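Local coordinates for stringent starvation protein B (Caulobacter vibrioides, PDB 2QAS) that probably acts as an adaptor that brings ssrA-tagged proteins to the ClpX unfoldase for degradation, at residues Ile49-Ala55 with Ala108-Arg112; Val58-Leu64 with Lys101-Pro106. All coordinates share one frame; numbering follows the deposited sequence.

Interaction 1: residues Ile49-Ala55 with Ala108-Arg112; sequences ITFKTKA and AALTR
A classic beta bulge joins two neighbouring antiparallel strands here, with Thr50 of strand 47-52 facing both Thr111 and Arg112 of strand 110-115. The carbonyl of Thr50 takes both amides of the bulge: Thr111 N lies 2.9 Å from Thr50 O in a nearly straight bond, while Arg112 N makes a weak one to the same oxygen. In return Thr50 N donates to Arg112 O at 3.0 Å, with an N-H...O angle of 169°. Beyond the bulge, Lys52 N donates to Ala109 O at 3.1 Å.

On one face of the sheet the side chains of Thr50 and Arg112 cross at an angle, their CB atoms 3.7 Å apart. A chi1 of -52° sets Thr50 OG1 beside its own backbone N, where it bonds Thr73 OG1 of the next strand and a water that is weakly held by Arg112 NH1. Thr50 CG2 lies close to Thr111 OG1, a hydroxyl hydrogen-bonded to Glu71 OE1. Beta-branched Thr50 suits the extended backbone, and its hydroxyl serves the adjoining strand.

The other face is apolar. Ile49 CG2 lies against the branch point of Leu110, 4.0 Å from its CG, and the two side chains cross obliquely; both also touch Phe90. Phe51 meets the partner strand through its CB, and its ring, carried away by a chi1 of 64°, packs on Val105, as Leu110 does. Past the end of strand 47-52 the chain turns back, bringing Ala55 CB to 3.6 Å from Ala109 CB, an approach that small methyl side chains permit. Arg25 of helix 16-35 binds Leu110 O, tying that helix to the classic bulge between the two inner strands of a four-stranded antiparallel sheet in the SspB fold.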
loop_
_atom_site.group_PDB
_atom_site.type_symbol
_atom_site.label_atom_id
_atom_site.label_comp_id
_atom_site.label_asym_id
_atom_site.label_seq_id
_atom_site.Cartn_x
_atom_site.Cartn_y
_atom_site.Cartn_z
ATOM N N ILE A 49 15.674 -8.992 -2.209
ATOM C CA ILE A 49 14.318 -9.500 -2.304
ATOM C C ILE A 49 14.295 -10.957 -1.868
ATOM O O ILE A 49 15.071 -11.768 -2.373
ATOM C CB ILE A 49 13.797 -9.465 -3.764
ATOM C CG1 ILE A 49 13.991 -8.080 -4.373
ATOM C CG2 ILE A 49 12.343 -9.879 -3.803
ATOM C CD1 ILE A 49 13.273 -7.022 -3.646
ATOM N N THR A 50 13.413 -11.302 -0.937
ATOM C CA THR A 50 13.323 -12.690 -0.509
ATOM C C THR A 50 11.941 -13.198 -0.878
ATOM O O THR A 50 10.952 -12.515 -0.651
ATOM C CB THR A 50 13.536 -12.829 1.004
ATOM O OG1 THR A 50 14.755 -12.173 1.379
ATOM C CG2 THR A 50 13.625 -14.295 1.389
ATOM N N PHE A 51 11.871 -14.388 -1.462
ATOM C CA PHE A 51 10.587 -14.954 -1.864
ATOM C C PHE A 51 10.471 -16.465 -1.680
ATOM O O PHE A 51 11.470 -17.186 -1.561
ATOM C CB PHE A 51 10.305 -14.641 -3.328
ATOM C CG PHE A 51 11.284 -15.272 -4.278
ATOM C CD1 PHE A 51 12.548 -14.724 -4.461
ATOM C CD2 PHE A 51 10.939 -16.422 -4.985
ATOM C CE1 PHE A 51 13.457 -15.310 -5.336
ATOM C CE2 PHE A 51 11.836 -17.022 -5.863
ATOM C CZ PHE A 51 13.101 -16.466 -6.043
ATOM N N LYS A 52 9.228 -16.929 -1.692
ATOM C CA LYS A 52 8.918 -18.342 -1.538
ATOM C C LYS A 52 9.051 -18.993 -2.907
ATOM O O LYS A 52 8.297 -18.681 -3.820
ATOM C CB LYS A 52 7.486 -18.508 -1.011
ATOM C CG LYS A 52 7.237 -19.808 -0.259
ATOM C CD LYS A 52 7.912 -19.795 1.117
ATOM C CE LYS A 52 7.874 -21.176 1.775
ATOM N NZ LYS A 52 6.495 -21.750 1.788
ATOM N N THR A 53 10.018 -19.894 -3.032
ATOM C CA THR A 53 10.301 -20.608 -4.274
ATOM C C THR A 53 9.143 -21.449 -4.806
ATOM O O THR A 53 8.966 -21.580 -6.022
ATOM C CB THR A 53 11.508 -21.536 -4.089
ATOM O OG1 THR A 53 12.648 -20.758 -3.711
ATOM C CG2 THR A 53 11.816 -22.279 -5.375
ATOM N N LYS A 54 8.361 -22.026 -3.898
ATOM C CA LYS A 54 7.239 -22.874 -4.294
ATOM C C LYS A 54 5.929 -22.128 -4.507
ATOM O O LYS A 54 4.965 -22.694 -5.028
ATOM C CB LYS A 54 7.043 -24.001 -3.273
ATOM C CG LYS A 54 8.064 -25.130 -3.406
ATOM C CD LYS A 54 7.812 -26.232 -2.384
ATOM C CE LYS A 54 8.643 -27.471 -2.684
ATOM N NZ LYS A 54 10.101 -27.175 -2.687
ATOM N N ALA A 55 5.890 -20.862 -4.105
ATOM C CA ALA A 55 4.691 -20.057 -4.298
ATOM C C ALA A 55 4.265 -20.216 -5.762
ATOM O O ALA A 55 5.111 -20.319 -6.652
ATOM C CB ALA A 55 4.991 -18.596 -3.990
ATOM N N ALA A 108 3.203 -11.470 -4.785
ATOM C CA ALA A 108 2.537 -12.260 -3.761
ATOM C C ALA A 108 3.510 -13.243 -3.103
ATOM O O ALA A 108 3.347 -13.613 -1.937
ATOM C CB ALA A 108 1.375 -13.021 -4.373
ATOM N N ALA A 109 4.529 -13.664 -3.845
ATOM C CA ALA A 109 5.495 -14.613 -3.307
ATOM C C ALA A 109 6.485 -13.963 -2.342
ATOM O O ALA A 109 7.121 -14.650 -1.553
ATOM C CB ALA A 109 6.230 -15.289 -4.440
ATOM N N LEU A 110 6.599 -12.640 -2.394
ATOM C CA LEU A 110 7.526 -11.918 -1.530
ATOM C C LEU A 110 7.309 -12.123 -0.045
ATOM O O LEU A 110 6.173 -12.220 0.420
ATOM C CB LEU A 110 7.460 -10.424 -1.823
ATOM C CG LEU A 110 8.447 -9.902 -2.860
ATOM C CD1 LEU A 110 8.413 -10.756 -4.114
ATOM C CD2 LEU A 110 8.086 -8.467 -3.166
ATOM N N THR A 111 8.408 -12.180 0.702
ATOM C CA THR A 111 8.325 -12.342 2.142
ATOM C C THR A 111 9.226 -11.327 2.839
ATOM O O THR A 111 9.086 -11.076 4.032
ATOM C CB THR A 111 8.718 -13.768 2.593
ATOM O OG1 THR A 111 10.123 -13.959 2.431
ATOM C CG2 THR A 111 7.982 -14.811 1.771
ATOM N N ARG A 112 10.150 -10.726 2.101
ATOM C CA ARG A 112 11.020 -9.745 2.726
ATOM C C ARG A 112 11.620 -8.778 1.716
ATOM O O ARG A 112 11.881 -9.147 0.572
ATOM C CB ARG A 112 12.138 -10.448 3.498
ATOM C CG ARG A 112 12.812 -9.551 4.517
ATOM C CD ARG A 112 14.294 -9.848 4.644
ATOM N NE ARG A 112 14.943 -8.938 5.586
ATOM C CZ ARG A 112 16.257 -8.729 5.643
ATOM N NH1 ARG A 112 17.070 -9.367 4.804
ATOM N NH2 ARG A 112 16.760 -7.878 6.535
HETATM O O HOH W 1 15.604 -9.522 1.839
#

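Interaction 2: residues Val58-Leu64 with Lys101-Pro106; sequences VSGPQDL and KRLSVP
A single antiparallel bridge, the hydrogen-bonded pair Ser59 and Ser104, fastens the loop before helix 62-67 to strand 99-106. Ser59 N lies 3.3 Å from Ser104 O, and Ser104 N returns a bond of 3.2 Å to Ser59 O. Val58 CA also approaches Ser104 O, while its CG1 rests 3.9 Å from Pro106 CD.

The tightly packed part centres on Leu103. Gly60, with only hydrogens on its CA, lets the chain pass close over this leucine, whose CD2 is 3.9 Å from Gly60 CA. The same CD2 meets Leu64 CD2 at 4.1 Å, the two leucines crossing at about a right angle, so that the start of the helix packs on the strand through apolar side chains, with Phe96 beside Leu64. Pro61 lays its CG against the aliphatic chain of Lys101, 3.8 Å from CD.

The solvent side is looser. Ser59 is exposed, and although a bend at the last torsion of Lys101 (chi4 -57°) carries NZ toward Asp63, the salt bridge is long, at 3.8 Å between Asp63 OD2 and Lys101 NZ. Pro61, its phi restricted by the ring, stands at the N-cap position, so the arrangement is a single-bridge beta pairing leading into a helix beside the edge strand of a three-stranded antiparallel sheet.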
loop_
_atom_site.group_PDB
_atom_site.type_symbol
_atom_site.label_atom_id
_atom_site.label_comp_id
_atom_site.label_asym_id
_atom_site.label_seq_id
_atom_site.Cartn_x
_atom_site.Cartn_y
_atom_site.Cartn_z
ATOM N N VAL A 58 5.826 -18.568 -9.653
ATOM C CA VAL A 58 7.256 -18.384 -9.850
ATOM C C VAL A 58 7.847 -19.433 -10.778
ATOM O O VAL A 58 7.567 -20.630 -10.668
ATOM C CB VAL A 58 8.058 -18.348 -8.499
ATOM C CG1 VAL A 58 7.116 -18.386 -7.328
ATOM C CG2 VAL A 58 9.075 -19.465 -8.447
ATOM N N SER A 59 8.661 -18.963 -11.711
ATOM C CA SER A 59 9.301 -19.848 -12.664
ATOM C C SER A 59 10.798 -19.575 -12.685
ATOM O O SER A 59 11.241 -18.460 -12.423
ATOM C CB SER A 59 8.699 -19.633 -14.050
ATOM O OG SER A 59 8.678 -18.253 -14.362
ATOM N N GLY A 60 11.574 -20.604 -12.989
ATOM C CA GLY A 60 13.015 -20.455 -13.039
ATOM C C GLY A 60 13.625 -21.771 -13.457
ATOM O O GLY A 60 12.904 -22.760 -13.575
ATOM N N PRO A 61 14.942 -21.828 -13.696
ATOM C CA PRO A 61 15.512 -23.115 -14.098
ATOM C C PRO A 61 15.174 -24.151 -13.028
ATOM O O PRO A 61 15.280 -23.876 -11.829
ATOM C CB PRO A 61 17.008 -22.820 -14.181
ATOM C CG PRO A 61 17.049 -21.360 -14.524
ATOM C CD PRO A 61 15.988 -20.796 -13.610
ATOM N N GLN A 62 14.756 -25.331 -13.471
ATOM C CA GLN A 62 14.386 -26.412 -12.563
ATOM C C GLN A 62 15.517 -26.721 -11.581
ATOM O O GLN A 62 15.278 -26.943 -10.394
ATOM C CB GLN A 62 14.033 -27.671 -13.370
ATOM C CG GLN A 62 12.928 -28.524 -12.748
ATOM C CD GLN A 62 12.605 -29.771 -13.564
ATOM O OE1 GLN A 62 13.409 -30.701 -13.642
ATOM N NE2 GLN A 62 11.423 -29.791 -14.178
ATOM N N ASP A 63 16.745 -26.728 -12.086
ATOM C CA ASP A 63 17.918 -27.012 -11.264
ATOM C C ASP A 63 18.037 -26.014 -10.120
ATOM O O ASP A 63 18.179 -26.395 -8.959
ATOM C CB ASP A 63 19.188 -26.957 -12.119
ATOM C CG ASP A 63 19.347 -25.624 -12.849
ATOM O OD1 ASP A 63 18.569 -25.368 -13.799
ATOM O OD2 ASP A 63 20.245 -24.832 -12.467
ATOM N N LEU A 64 17.981 -24.734 -10.463
ATOM C CA LEU A 64 18.088 -23.658 -9.486
ATOM C C LEU A 64 17.004 -23.727 -8.413
ATOM O O LEU A 64 17.304 -23.695 -7.222
ATOM C CB LEU A 64 18.020 -22.309 -10.206
ATOM C CG LEU A 64 18.019 -21.050 -9.341
ATOM C CD1 LEU A 64 19.255 -21.028 -8.462
ATOM C CD2 LEU A 64 17.964 -19.826 -10.240
ATOM N N LYS A 101 20.727 -16.658 -15.730
ATOM C CA LYS A 101 19.435 -17.340 -15.672
ATOM C C LYS A 101 18.277 -16.368 -15.430
ATOM O O LYS A 101 18.444 -15.331 -14.784
ATOM C CB LYS A 101 19.446 -18.395 -14.560
ATOM C CG LYS A 101 20.496 -19.473 -14.741
ATOM C CD LYS A 101 20.580 -20.384 -13.527
ATOM C CE LYS A 101 21.690 -21.430 -13.696
ATOM N NZ LYS A 101 21.505 -22.268 -14.930
ATOM N N ARG A 102 17.101 -16.722 -15.944
ATOM C CA ARG A 102 15.899 -15.903 -15.810
ATOM C C ARG A 102 14.980 -16.342 -14.680
ATOM O O ARG A 102 14.855 -17.528 -14.388
ATOM C CB ARG A 102 15.109 -15.917 -17.114
ATOM C CG ARG A 102 15.336 -14.699 -17.990
ATOM C CD ARG A 102 14.162 -13.733 -17.922
ATOM N NE ARG A 102 14.651 -12.365 -17.849
ATOM C CZ ARG A 102 13.889 -11.283 -17.913
ATOM N NH1 ARG A 102 12.578 -11.394 -18.067
ATOM N NH2 ARG A 102 14.442 -10.089 -17.788
ATOM N N LEU A 103 14.319 -15.370 -14.062
ATOM C CA LEU A 103 13.402 -15.632 -12.963
ATOM C C LEU A 103 12.178 -14.753 -13.055
ATOM O O LEU A 103 12.257 -13.593 -13.470
ATOM C CB LEU A 103 14.063 -15.335 -11.624
ATOM C CG LEU A 103 15.101 -16.286 -11.058
ATOM C CD1 LEU A 103 15.609 -15.695 -9.754
ATOM C CD2 LEU A 103 14.484 -17.661 -10.822
ATOM N N SER A 104 11.050 -15.315 -12.645
ATOM C CA SER A 104 9.793 -14.592 -12.606
ATOM C C SER A 104 9.264 -14.768 -11.203
ATOM O O SER A 104 9.122 -15.892 -10.725
ATOM C CB SER A 104 8.803 -15.149 -13.619
ATOM O OG SER A 104 8.993 -14.501 -14.859
ATOM N N VAL A 105 8.988 -13.656 -10.537
ATOM C CA VAL A 105 8.493 -13.715 -9.172
ATOM C C VAL A 105 7.265 -12.843 -8.972
ATOM O O VAL A 105 7.270 -11.660 -9.316
ATOM C CB VAL A 105 9.591 -13.271 -8.182
ATOM C CG1 VAL A 105 9.073 -13.348 -6.754
ATOM C CG2 VAL A 105 10.826 -14.140 -8.365
ATOM N N PRO A 106 6.179 -13.423 -8.432
ATOM C CA PRO A 106 4.978 -12.612 -8.217
ATOM C C PRO A 106 5.207 -11.792 -6.958
ATOM O O PRO A 106 5.963 -12.204 -6.074
ATOM C CB PRO A 106 3.874 -13.659 -8.023
ATOM C CG PRO A 106 4.411 -14.882 -8.696
ATOM C CD PRO A 106 5.863 -14.855 -8.291
#

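Both contacts are made by the same two runs of chain: residues 49-64 lead from strand 47-52 into helix 62-67, and residues 101-112 from strand 99-106 into strand 110-115. Interaction 2 therefore lies within the chain span that interaction 1 brings together, their centres about 12 Å apart. They meet at Val105, whose CG1 lies 3.8 Å from both Phe51 CG and Leu110 CD1. Val58 CG1 also packs 3.7 Å from Lys52 O, where the chain leaves strand 47-52. Interaction 1 pairs strands within one sheet, interaction 2 lays the following loop along the edge of the other, and Val105 bridges the two.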